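Local coordinates for protein putative phophotriesterase (Proteus mirabilis, PDB 3RHG) that probably hydrolyses ester bonds as a zinc-dependent member of the phosphotriesterase family, binding two divalent metal ions in each subunit, at residues L280-Y285 / R323-T328; T7-V12 / V111-G116; G176-L181 / L211-T216; S42-D47 / I54-K59. One frame throughout, in Å; residues are numbered along the deposited sequence. Where two conformers were deposited one is given.

Contact 1 of 4, residues L280-Y285 / R323-T328; sequences LIERGY and RGIDKT
Glu282 and Arg323 meet head-on in a two-pronged salt bridge, while beside them Ile325 packs on Ile281. Arg323 uses both terminal nitrogens, one for each carboxylate oxygen: NH1 reaches Glu282 OE2 at 2.8 Å and NH2 reaches Glu282 OE1 at 3.0 Å. Both bonds are nearly straight. Both oxygens lie close to the guanidinium plane, yet the nitrogens stand above the carboxylate plane, for the two flat groups are turned 48° against each other. A water gives one hydrogen to Glu282 OE2 and the other to Gly324 O, tying the acid to the backbone beyond the arginine.

The contact joins two helices of the (beta/alpha)8 barrel where they end: helix 270-282 and helix 311-322 each stop in a Schellman motif, completed by Gly284 and Gly324 with positive phi. Just past the second stop, Ile325 points at Ile281. Its CG2 lies 4.0 Å from Ile281 CD1 and equally near Ile281 CG2, and Ile325 CD1 lies beside the carboxylate, 4.0 Å from Glu282 OE2. With CG1 anti to the carbonyl carbon (chi1 -59°), the Ile325 side chain offers both branches to helix 270-282. Ile281 also touches Ile329 and Leu333 of helix 327-333, and Arg323 NE forms a second salt bridge, to Glu275.

Contact 2 of 4, residues T7-V12 / V111-G116; sequences TVTGPV and VAELTG
The type I turn from Thr7 to Gly10 brings Thr9 opposite Ala112 near the end of helix 105-115, with Thr9 CA and Ala112 CA 7.2 Å apart. The side chains then meet methyl to methyl. Ala112 CB receives two of them: Val8 CG2 at 3.7 Å and Thr9 CG2 at 3.9 Å. Val8 CG2 sits between the backbone N and the carbonyl carbon (chi1 -64° for CG1), which turns this branch to the helix. In Thr9 it is the hydroxyl that takes that place (chi1 62°), leaving the methyl anti to the carbonyl carbon and aimed at Ala112. The same Thr9 methyl comes within 4.3 Å of Glu113 CG, whose carboxylate is paired with Lys109.

The turn links strands 4-7 and 10-13 into a beta hairpin, set against the beginning of barrel strand 118-123. Val8 forms a backbone hydrogen bond with Val119, and the side chains of Val8 and Ala112 both touch Val119. Thr7 OG1 locks the turn from inside: it accepts from Thr9 N at 3.1 Å, an ST turn, and gives its hydrogen to Gly10 O at 2.7 Å, on a lone pair. In the helix, Val111 O is held from opposite faces of its plane by Thr115 N and Thr115 OG1.

No hydrogen bond crosses between the two segments, and the bonds just described for Thr7 and Thr115 stay on their own sides. With 114 Å² buried and carbon meeting carbon throughout, the interface rests on fit and burial of methyl groups, not on directed bonds.

Contact 3 of 4, residues G176-L181 / L211-T216; sequences GEKNSL and LDILLT
Leu181 and the pair Ile213 and Leu214 join two successive outer helices of the (beta/alpha)8 barrel, 175-188 and 207-217, which flank strand 195-199 along the chain. Their local axes run nearly parallel, as expected of neighbours in this fold, approaching to 10.6 Å at a crossing angle of -23°.

The contact is chiefly aliphatic. Leu181, with CG anti to its backbone N (chi1 -165°), extends its branches toward helix 207-217 and divides them: CD2 lies 4.0 Å from Ile213 CG2, while Leu181 CG comes to 3.7 Å from Leu214 CD2, with CD1 against the same methyl. Leu214 arrives at about a right angle to Leu181, whereas Ile213 meets it at a slant. On the barrel side, Leu181 and Leu214 both touch Ile198 of strand 195-199, so that the layer continues into the barrel wall, and the side chain of Leu181 is about 12 Å from a bound zinc ion.

One charged residue takes part through its carbon chain. Lys178 runs out extended, touching Ile213 with its stem as its ammonium end leads off; it also forms a cation-pi interaction with Phe173.

Backbone bonding is regular in helix 176-181 but widens in the other segment, where Leu211 O takes Leu215 N at 2.7 Å and a weak bond from Thr216 N, a pi-type turn. At the outer margin, Ile213 CD1 touches two side chains, 4.1 Å from Lys178 CG and 4.2 Å from Leu181 CD2.

Contact 4 of 4, residues S42-D47 / I54-K59; sequences SHVLVD and IQWGLK
Leu45 packs against Ile54, Gly57 and Leu58 of segment 54-59 and supplies much of the surface buried here, with Val44 beside it on Trp56. Among the apolar side-chain contacts, Leu45 CD2 lies 3.9 Å from Ile54 CB, the two side chains sliding past each other in opposite directions, and Leu45 CD1 comes to 4.3 Å from Leu58 CD2. Trp56 is met at its benzo edge: Val44 CG2 stands near the ring plane, 4.0 Å from both CZ2 and CH2, its side chain roughly perpendicular to that of the tryptophan. A chi1 of 62° sets the indole between its own backbone N and carbonyl carbon and swings its far end to Val44.

A second kind of contact is made with the main chain. Leu45 CD1 rests against the peptide after Gly57, 3.6 Å from Gly57 C. Leu45 CD2 lies where a side chain on Gly57 would point, 4.2 Å from Gly57 CA.

No hydrogen bond crosses between the segments. Ile54, the N-cap residue, offers its carbonyl O to Gly57 N and Leu58 N, while Leu45 N bonds to Ser42 O at 2.8 Å in a segment of helical backbone angles.

Both pieces belong to the long excursion between barrel strands 19-24 and 89-94. Val46 is joined by a backbone bond to Cys66 at the start of helix 66-69, Gln55 NE2 reaches the carbonyls of Gln299 and Asn304, and Trp56 packs on Asn307 of the second subunit.

Overall arrangement
The four contacts are spread round the (beta/alpha)8 barrel, their centres 31 to 39 Å apart, and none touches another. Contact 2 opens first, at the N-terminal hairpin, and closes on helix 105-115; contact 4 is nested inside that loop, in the excursion after the first barrel strand. Contact 3 follows, between helices 175-188 and 207-217, and contact 1 comes last, where helices 270-282 and 311-322 end. Contacts 1 and 3 thus pair pieces of the outer helical ring, contact 2 fixes the hairpin to it, and contact 4 folds a peripheral segment near the dimer partner. All four lie outside the eight-stranded parallel barrel that carries the zinc site.

Contact 1 of 4, residues L280-Y285 / R323-T328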
loop_
_atom_site.group_PDB
_atom_site.type_symbol
_atom_site.label_atom_id
_atom_site.label_comp_id
_atom_site.label_asym_id
_atom_site.label_seq_id
_atom_site.Cartn_x
_atom_site.Cartn_y
_atom_site.Cartn_z
ATOM N N LEU A 280 14.037 2.608 17.296
ATOM C CA LEU A 280 15.215 3.444 17.405
ATOM C C LEU A 280 15.044 4.505 18.491
ATOM O O LEU A 280 15.981 4.791 19.221
ATOM C CB LEU A 280 15.525 4.111 16.059
ATOM C CG LEU A 280 16.061 3.168 14.964
ATOM C CD1 LEU A 280 16.313 3.973 13.678
ATOM C CD2 LEU A 280 17.343 2.448 15.401
ATOM N N ILE A 281 13.857 5.107 18.578
ATOM C CA ILE A 281 13.594 6.119 19.624
ATOM C C ILE A 281 13.727 5.468 20.989
ATOM O O ILE A 281 14.289 6.058 21.922
ATOM C CB ILE A 281 12.177 6.770 19.445
ATOM C CG1 ILE A 281 12.168 7.578 18.131
ATOM C CG2 ILE A 281 11.766 7.580 20.693
ATOM C CD1 ILE A 281 10.792 8.029 17.662
ATOM N N GLU A 282 13.210 4.250 21.125
ATOM C CA GLU A 282 13.266 3.572 22.423
ATOM C C GLU A 282 14.695 3.171 22.788
ATOM O O GLU A 282 15.034 3.047 23.972
ATOM C CB GLU A 282 12.285 2.392 22.469
ATOM C CG GLU A 282 10.840 2.890 22.476
ATOM C CD GLU A 282 9.809 1.812 22.262
ATOM O OE1 GLU A 282 10.153 0.725 21.742
ATOM O OE2 GLU A 282 8.633 2.067 22.611
ATOM N N ARG A 283 15.536 3.021 21.768
ATOM C CA ARG A 283 16.957 2.745 21.944
ATOM C C ARG A 283 17.755 4.029 22.189
ATOM O O ARG A 283 18.966 3.972 22.407
ATOM C CB ARG A 283 17.545 2.003 20.730
ATOM C CG ARG A 283 17.133 0.514 20.604
ATOM C CD ARG A 283 18.015 -0.403 21.452
ATOM N NE ARG A 283 19.304 -0.663 20.806
ATOM C CZ ARG A 283 19.546 -1.699 20.004
ATOM N NH1 ARG A 283 18.587 -2.580 19.747
ATOM N NH2 ARG A 283 20.747 -1.854 19.453
ATOM N N GLY A 284 17.080 5.180 22.153
ATOM C CA GLY A 284 17.719 6.431 22.563
ATOM C C GLY A 284 18.222 7.300 21.423
ATOM O O GLY A 284 18.929 8.281 21.665
ATOM N N TYR A 285 17.829 6.965 20.185
ATOM C CA TYR A 285 18.371 7.656 19.012
ATOM C C TYR A 285 17.418 8.659 18.369
ATOM O O TYR A 285 17.620 9.070 17.210
ATOM C CB TYR A 285 18.779 6.649 17.947
ATOM C CG TYR A 285 19.907 5.738 18.325
ATOM C CD1 TYR A 285 21.246 6.166 18.263
ATOM C CD2 TYR A 285 19.646 4.427 18.704
ATOM C CE1 TYR A 285 22.300 5.298 18.583
ATOM C CE2 TYR A 285 20.686 3.553 19.040
ATOM C CZ TYR A 285 22.001 3.987 18.971
ATOM O OH TYR A 285 23.004 3.109 19.304
ATOM N N ARG A 323 1.580 4.048 18.859
ATOM C CA ARG A 323 2.636 3.083 19.162
ATOM C C ARG A 323 3.318 3.403 20.512
ATOM O O ARG A 323 4.210 2.671 20.965
ATOM C CB ARG A 323 3.631 3.030 17.987
ATOM C CG ARG A 323 4.959 2.307 18.234
ATOM C CD ARG A 323 4.792 0.855 18.684
ATOM N NE ARG A 323 6.108 0.210 18.754
ATOM C CZ ARG A 323 6.995 0.421 19.721
ATOM N NH1 ARG A 323 6.705 1.224 20.742
ATOM N NH2 ARG A 323 8.167 -0.193 19.690
ATOM N N GLY A 324 2.891 4.485 21.161
ATOM C CA GLY A 324 3.344 4.768 22.541
ATOM C C GLY A 324 4.567 5.665 22.683
ATOM O O GLY A 324 5.145 5.783 23.775
ATOM N N ILE A 325 4.976 6.303 21.593
ATOM C CA ILE A 325 6.110 7.227 21.644
ATOM C C ILE A 325 5.679 8.555 22.263
ATOM O O ILE A 325 4.574 9.055 21.982
ATOM C CB ILE A 325 6.693 7.463 20.237
ATOM C CG1 ILE A 325 7.162 6.129 19.635
ATOM C CG2 ILE A 325 7.843 8.457 20.275
ATOM C CD1 ILE A 325 8.255 5.425 20.426
ATOM N N ASP A 326 6.540 9.105 23.118
ATOM C CA ASP A 326 6.244 10.325 23.876
ATOM C C ASP A 326 5.997 11.527 22.954
ATOM O O ASP A 326 6.700 11.717 21.956
ATOM C CB ASP A 326 7.407 10.622 24.825
ATOM C CG ASP A 326 7.009 11.525 25.997
ATOM O OD1 ASP A 326 6.349 12.572 25.786
ATOM O OD2 ASP A 326 7.381 11.188 27.138
ATOM N N LYS A 327 5.019 12.332 23.283
ATOM C CA LYS A 327 4.699 13.494 22.522
ATOM C C LYS A 327 5.876 14.439 22.401
ATOM O O LYS A 327 6.036 15.070 21.413
ATOM C CB LYS A 327 3.499 14.206 23.134
ATOM C CG LYS A 327 3.328 15.623 22.689
ATOM C CD LYS A 327 1.983 16.182 23.085
ATOM C CE LYS A 327 1.903 17.658 22.839
ATOM N NZ LYS A 327 1.621 17.949 21.435
ATOM N N THR A 328 6.690 14.538 23.430
ATOM C CA THR A 328 7.825 15.456 23.403
ATOM C C THR A 328 8.799 15.095 22.290
ATOM O O THR A 328 9.380 15.978 21.651
ATOM C CB THR A 328 8.559 15.530 24.764
ATOM O OG1 THR A 328 9.000 14.224 25.156
ATOM C CG2 THR A 328 7.632 16.063 25.829
HETATM O O HOH W 1 7.938 4.588 24.092
#

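Contact 2 of 4, residues T7-V12 / V111-G116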
loop_
_atom_site.group_PDB
_atom_site.type_symbol
_atom_site.label_atom_id
_atom_site.label_comp_id
_atom_site.label_asym_id
_atom_site.label_seq_id
_atom_site.Cartn_x
_atom_site.Cartn_y
_atom_site.Cartn_z
ATOM N N THR A 7 17.566 29.517 1.579
ATOM C CA THR A 7 16.450 29.130 0.727
ATOM C C THR A 7 16.582 29.834 -0.618
ATOM O O THR A 7 17.454 30.704 -0.786
ATOM C CB THR A 7 15.065 29.500 1.343
ATOM O OG1 THR A 7 14.767 30.875 1.076
ATOM C CG2 THR A 7 15.003 29.178 2.843
ATOM N N VAL A 8 15.695 29.493 -1.554
ATOM C CA VAL A 8 15.737 30.081 -2.892
ATOM C C VAL A 8 15.337 31.570 -2.897
ATOM O O VAL A 8 15.464 32.260 -3.926
ATOM C CB VAL A 8 14.861 29.283 -3.898
ATOM C CG1 VAL A 8 15.401 27.860 -4.085
ATOM C CG2 VAL A 8 13.387 29.249 -3.450
ATOM N N THR A 9 14.880 32.072 -1.749
ATOM C CA THR A 9 14.596 33.501 -1.623
ATOM C C THR A 9 15.363 34.165 -0.478
ATOM O O THR A 9 15.048 35.291 -0.087
ATOM C CB THR A 9 13.097 33.768 -1.436
ATOM O OG1 THR A 9 12.652 33.144 -0.227
ATOM C CG2 THR A 9 12.304 33.221 -2.637
ATOM N N GLY A 10 16.367 33.479 0.066
ATOM C CA GLY A 10 17.200 34.091 1.098
ATOM C C GLY A 10 17.305 33.236 2.345
ATOM O O GLY A 10 16.672 32.166 2.438
ATOM N N PRO A 11 18.133 33.683 3.295
ATOM C CA PRO A 11 18.364 32.926 4.523
ATOM C C PRO A 11 17.178 32.958 5.487
ATOM O O PRO A 11 16.494 33.991 5.638
ATOM C CB PRO A 11 19.589 33.615 5.134
ATOM C CG PRO A 11 19.480 35.052 4.657
ATOM C CD PRO A 11 18.990 34.889 3.212
ATOM N N VAL A 12 16.929 31.812 6.108
ATOM C CA VAL A 12 15.916 31.684 7.147
ATOM C C VAL A 12 16.580 31.126 8.400
ATOM O O VAL A 12 17.302 30.140 8.350
ATOM C CB VAL A 12 14.776 30.765 6.644
ATOM C CG1 VAL A 12 13.829 30.341 7.766
ATOM C CG2 VAL A 12 14.008 31.472 5.493
ATOM N N VAL A 111 7.648 28.912 -6.754
ATOM C CA VAL A 111 6.802 28.272 -5.745
ATOM C C VAL A 111 6.949 28.928 -4.369
ATOM O O VAL A 111 5.964 29.153 -3.650
ATOM C CB VAL A 111 7.108 26.756 -5.648
ATOM C CG1 VAL A 111 6.505 26.164 -4.368
ATOM C CG2 VAL A 111 6.590 26.061 -6.894
ATOM N N ALA A 112 8.186 29.209 -3.990
ATOM C CA ALA A 112 8.440 29.873 -2.725
ATOM C C ALA A 112 7.678 31.198 -2.661
ATOM O O ALA A 112 7.035 31.528 -1.656
ATOM C CB ALA A 112 9.941 30.096 -2.534
ATOM N N GLU A 113 7.756 31.961 -3.744
ATOM C CA GLU A 113 7.127 33.270 -3.804
ATOM C C GLU A 113 5.594 33.171 -3.749
ATOM O O GLU A 113 4.927 33.951 -3.061
ATOM C CB GLU A 113 7.566 33.984 -5.074
ATOM C CG GLU A 113 9.005 34.437 -5.038
ATOM C CD GLU A 113 9.469 34.984 -6.374
ATOM O OE1 GLU A 113 8.831 34.643 -7.399
ATOM O OE2 GLU A 113 10.464 35.750 -6.403
ATOM N N LEU A 114 5.036 32.208 -4.464
ATOM C CA LEU A 114 3.579 32.080 -4.539
ATOM C C LEU A 114 2.958 31.507 -3.261
ATOM O O LEU A 114 1.842 31.865 -2.902
ATOM C CB LEU A 114 3.160 31.246 -5.754
ATOM C CG LEU A 114 3.469 31.928 -7.086
ATOM C CD1 LEU A 114 3.409 30.945 -8.223
ATOM C CD2 LEU A 114 2.515 33.095 -7.333
ATOM N N THR A 115 3.684 30.619 -2.582
ATOM C CA THR A 115 3.117 29.886 -1.452
ATOM C C THR A 115 3.581 30.407 -0.113
ATOM O O THR A 115 2.920 30.184 0.899
ATOM C CB THR A 115 3.497 28.405 -1.483
ATOM O OG1 THR A 115 4.917 28.267 -1.327
ATOM C CG2 THR A 115 3.059 27.769 -2.783
ATOM N N GLY A 116 4.729 31.077 -0.101
ATOM C CA GLY A 116 5.299 31.567 1.146
ATOM C C GLY A 116 5.988 30.474 1.934
ATOM O O GLY A 116 6.483 30.706 3.033
#

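Contact 3 of 4, residues G176-L181 / L211-T216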
loop_
_atom_site.group_PDB
_atom_site.type_symbol
_atom_site.label_atom_id
_atom_site.label_comp_id
_atom_site.label_asym_id
_atom_site.label_seq_id
_atom_site.Cartn_x
_atom_site.Cartn_y
_atom_site.Cartn_z
ATOM N N GLY A 176 33.474 6.640 -9.942
ATOM C CA GLY A 176 33.012 8.019 -10.114
ATOM C C GLY A 176 32.114 8.485 -8.979
ATOM O O GLY A 176 32.226 9.624 -8.533
ATOM N N GLU A 177 31.242 7.599 -8.501
ATOM C CA GLU A 177 30.419 7.905 -7.346
ATOM C C GLU A 177 31.258 8.163 -6.092
ATOM O O GLU A 177 30.919 9.038 -5.285
ATOM C CB GLU A 177 29.335 6.836 -7.148
ATOM C CG GLU A 177 28.347 6.859 -8.329
ATOM C CD GLU A 177 27.477 5.610 -8.456
ATOM O OE1 GLU A 177 27.675 4.629 -7.692
ATOM O OE2 GLU A 177 26.560 5.631 -9.306
ATOM N N LYS A 178 32.338 7.410 -5.923
ATOM C CA LYS A 178 33.241 7.636 -4.793
ATOM C C LYS A 178 33.887 9.005 -4.907
ATOM O O LYS A 178 34.024 9.725 -3.920
ATOM C CB LYS A 178 34.296 6.527 -4.688
ATOM C CG LYS A 178 33.653 5.190 -4.311
ATOM C CD LYS A 178 34.613 4.007 -4.410
ATOM C CE LYS A 178 33.957 2.748 -3.857
ATOM N NZ LYS A 178 34.838 1.560 -4.117
ATOM N N ASN A 179 34.283 9.387 -6.113
ATOM C CA ASN A 179 34.863 10.711 -6.276
ATOM C C ASN A 179 33.866 11.870 -6.109
ATOM O O ASN A 179 34.202 12.923 -5.543
ATOM C CB ASN A 179 35.636 10.746 -7.564
ATOM C CG ASN A 179 36.966 10.004 -7.424
ATOM O OD1 ASN A 179 37.479 9.810 -6.288
ATOM N ND2 ASN A 179 37.528 9.584 -8.539
ATOM N N SER A 180 32.635 11.650 -6.555
ATOM C CA SER A 180 31.540 12.582 -6.338
ATOM C C SER A 180 31.328 12.768 -4.815
ATOM O O SER A 180 31.158 13.889 -4.325
ATOM C CB SER A 180 30.280 12.038 -7.018
ATOM O OG SER A 180 29.111 12.733 -6.613
ATOM N N LEU A 181 31.375 11.672 -4.067
ATOM C CA LEU A 181 31.260 11.748 -2.614
ATOM C C LEU A 181 32.403 12.578 -1.999
ATOM O O LEU A 181 32.176 13.423 -1.115
ATOM C CB LEU A 181 31.207 10.331 -2.044
ATOM C CG LEU A 181 30.757 10.132 -0.627
ATOM C CD1 LEU A 181 29.291 10.594 -0.467
ATOM C CD2 LEU A 181 30.935 8.641 -0.259
ATOM N N LEU A 211 30.612 5.973 5.001
ATOM C CA LEU A 211 31.110 6.741 6.146
ATOM C C LEU A 211 32.622 6.629 6.319
ATOM O O LEU A 211 33.269 7.563 6.819
ATOM C CB LEU A 211 30.357 6.383 7.437
ATOM C CG LEU A 211 28.858 6.716 7.358
ATOM C CD1 LEU A 211 28.199 6.444 8.696
ATOM C CD2 LEU A 211 28.650 8.171 6.939
ATOM N N ASP A 212 33.214 5.521 5.881
ATOM C CA ASP A 212 34.677 5.459 5.922
ATOM C C ASP A 212 35.261 6.558 5.024
ATOM O O ASP A 212 36.286 7.138 5.349
ATOM C CB ASP A 212 35.210 4.095 5.494
ATOM C CG ASP A 212 34.985 3.023 6.529
ATOM O OD1 ASP A 212 34.589 3.336 7.677
ATOM O OD2 ASP A 212 35.207 1.851 6.206
ATOM N N ILE A 213 34.609 6.840 3.893
ATOM C CA ILE A 213 35.068 7.943 3.059
ATOM C C ILE A 213 34.754 9.306 3.685
ATOM O O ILE A 213 35.649 10.132 3.842
ATOM C CB ILE A 213 34.516 7.839 1.608
ATOM C CG1 ILE A 213 35.104 6.599 0.888
ATOM C CG2 ILE A 213 34.771 9.141 0.839
ATOM C CD1 ILE A 213 34.321 6.214 -0.376
ATOM N N LEU A 214 33.486 9.536 4.058
ATOM C CA LEU A 214 33.086 10.865 4.515
ATOM C C LEU A 214 33.698 11.226 5.849
ATOM O O LEU A 214 34.123 12.363 6.040
ATOM C CB LEU A 214 31.558 10.987 4.628
ATOM C CG LEU A 214 30.821 10.955 3.292
ATOM C CD1 LEU A 214 29.293 10.927 3.528
ATOM C CD2 LEU A 214 31.237 12.179 2.447
ATOM N N LEU A 215 33.707 10.271 6.778
ATOM C CA LEU A 215 34.118 10.582 8.146
ATOM C C LEU A 215 35.604 10.306 8.372
ATOM O O LEU A 215 36.329 11.179 8.829
ATOM C CB LEU A 215 33.260 9.830 9.171
ATOM C CG LEU A 215 31.745 9.953 8.974
ATOM C CD1 LEU A 215 30.985 9.202 10.087
ATOM C CD2 LEU A 215 31.348 11.440 8.955
ATOM N N THR A 216 36.053 9.088 8.066
ATOM C CA THR A 216 37.416 8.687 8.376
ATOM C C THR A 216 38.406 9.381 7.449
ATOM O O THR A 216 39.382 9.977 7.907
ATOM C CB THR A 216 37.574 7.148 8.303
ATOM O OG1 THR A 216 36.535 6.532 9.083
ATOM C CG2 THR A 216 38.926 6.709 8.858
#

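Contact 4 of 4, residues S42-D47 / I54-K59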
loop_
_atom_site.group_PDB
_atom_site.type_symbol
_atom_site.label_atom_id
_atom_site.label_comp_id
_atom_site.label_asym_id
_atom_site.label_seq_id
_atom_site.Cartn_x
_atom_site.Cartn_y
_atom_site.Cartn_z
ATOM N N SER A 42 1.627 -4.032 -17.925
ATOM C CA SER A 42 2.236 -2.693 -17.903
ATOM C C SER A 42 2.019 -1.888 -19.180
ATOM O O SER A 42 2.025 -0.658 -19.156
ATOM C CB SER A 42 3.747 -2.788 -17.669
ATOM O OG SER A 42 4.069 -3.592 -16.562
ATOM N N HIS A 43 1.845 -2.574 -20.300
ATOM C CA HIS A 43 1.783 -1.908 -21.602
ATOM C C HIS A 43 0.734 -0.809 -21.637
ATOM O O HIS A 43 0.926 0.239 -22.280
ATOM C CB HIS A 43 1.506 -2.921 -22.718
ATOM C CG HIS A 43 0.104 -3.448 -22.726
ATOM N ND1 HIS A 43 -0.300 -4.507 -21.940
ATOM C CD2 HIS A 43 -0.989 -3.063 -23.426
ATOM C CE1 HIS A 43 -1.579 -4.752 -22.157
ATOM N NE2 HIS A 43 -2.022 -3.890 -23.054
ATOM N N VAL A 44 -0.384 -1.042 -20.950
ATOM C CA VAL A 44 -1.481 -0.072 -20.934
ATOM C C VAL A 44 -1.135 1.210 -20.173
ATOM O O VAL A 44 -1.793 2.237 -20.356
ATOM C CB VAL A 44 -2.806 -0.660 -20.363
ATOM C CG1 VAL A 44 -3.154 -1.988 -21.036
ATOM C CG2 VAL A 44 -2.739 -0.802 -18.844
ATOM N N LEU A 45 -0.107 1.148 -19.326
ATOM C CA LEU A 45 0.277 2.297 -18.491
ATOM C C LEU A 45 1.135 3.294 -19.241
ATOM O O LEU A 45 1.194 4.474 -18.884
ATOM C CB LEU A 45 1.069 1.836 -17.257
ATOM C CG LEU A 45 0.398 0.819 -16.327
ATOM C CD1 LEU A 45 1.380 0.357 -15.256
ATOM C CD2 LEU A 45 -0.881 1.385 -15.690
ATOM N N VAL A 46 1.819 2.809 -20.268
ATOM C CA VAL A 46 2.947 3.532 -20.839
ATOM C C VAL A 46 2.595 4.936 -21.309
ATOM O O VAL A 46 3.317 5.905 -21.000
ATOM C CB VAL A 46 3.611 2.707 -21.966
ATOM C CG1 VAL A 46 4.627 3.551 -22.730
ATOM C CG2 VAL A 46 4.275 1.468 -21.363
ATOM N N ASP A 47 1.481 5.049 -22.031
ATOM C CA ASP A 47 1.106 6.315 -22.662
ATOM C C ASP A 47 -0.024 7.040 -21.956
ATOM O O ASP A 47 -0.559 8.008 -22.490
ATOM C CB ASP A 47 0.722 6.086 -24.130
ATOM C CG ASP A 47 1.911 5.711 -24.986
ATOM O OD1 ASP A 47 3.018 6.241 -24.736
ATOM O OD2 ASP A 47 1.740 4.887 -25.912
ATOM N N ILE A 54 -5.146 4.570 -12.468
ATOM C CA ILE A 54 -4.083 3.630 -12.835
ATOM C C ILE A 54 -3.092 3.382 -11.700
ATOM O O ILE A 54 -2.033 2.803 -11.909
ATOM C CB ILE A 54 -3.360 3.986 -14.166
ATOM C CG1 ILE A 54 -2.682 5.359 -14.123
ATOM C CG2 ILE A 54 -4.316 3.873 -15.348
ATOM C CD1 ILE A 54 -1.700 5.539 -15.287
ATOM N N GLN A 55 -3.443 3.804 -10.488
ATOM C CA GLN A 55 -2.628 3.442 -9.318
ATOM C C GLN A 55 -2.422 1.930 -9.223
ATOM O O GLN A 55 -1.349 1.458 -8.829
ATOM C CB GLN A 55 -3.276 3.942 -8.023
ATOM C CG GLN A 55 -3.152 5.434 -7.821
ATOM C CD GLN A 55 -1.748 5.873 -7.399
ATOM O OE1 GLN A 55 -0.848 5.052 -7.179
ATOM N NE2 GLN A 55 -1.567 7.178 -7.271
ATOM N N TRP A 56 -3.472 1.179 -9.544
ATOM C CA TRP A 56 -3.431 -0.279 -9.468
ATOM C C TRP A 56 -2.167 -0.811 -10.153
ATOM O O TRP A 56 -1.561 -1.786 -9.691
ATOM C CB TRP A 56 -4.695 -0.908 -10.094
ATOM C CG TRP A 56 -4.878 -0.611 -11.578
ATOM C CD1 TRP A 56 -5.666 0.357 -12.131
ATOM C CD2 TRP A 56 -4.272 -1.306 -12.682
ATOM N NE1 TRP A 56 -5.576 0.325 -13.507
ATOM C CE2 TRP A 56 -4.732 -0.688 -13.870
ATOM C CE3 TRP A 56 -3.387 -2.393 -12.783
ATOM C CZ2 TRP A 56 -4.336 -1.115 -15.137
ATOM C CZ3 TRP A 56 -2.996 -2.816 -14.050
ATOM C CH2 TRP A 56 -3.465 -2.173 -15.204
ATOM N N GLY A 57 -1.774 -0.155 -11.239
ATOM C CA GLY A 57 -0.640 -0.601 -12.045
ATOM C C GLY A 57 0.662 0.122 -11.741
ATOM O O GLY A 57 1.738 -0.496 -11.753
ATOM N N LEU A 58 0.577 1.433 -11.502
ATOM C CA LEU A 58 1.772 2.229 -11.263
ATOM C C LEU A 58 2.468 1.792 -9.974
ATOM O O LEU A 58 3.670 1.987 -9.814
ATOM C CB LEU A 58 1.430 3.721 -11.191
ATOM C CG LEU A 58 0.974 4.353 -12.514
ATOM C CD1 LEU A 58 0.536 5.804 -12.293
ATOM C CD2 LEU A 58 2.070 4.259 -13.585
ATOM N N LYS A 59 1.718 1.207 -9.044
ATOM C CA LYS A 59 2.291 0.722 -7.793
ATOM C C LYS A 59 3.201 -0.491 -7.980
ATOM O O LYS A 59 3.891 -0.892 -7.034
ATOM C CB LYS A 59 1.200 0.407 -6.765
ATOM C CG LYS A 59 0.681 1.641 -6.038
ATOM C CD LYS A 59 -0.310 1.273 -4.938
ATOM C CE LYS A 59 -0.889 2.527 -4.292
ATOM N NZ LYS A 59 0.164 3.459 -3.790
#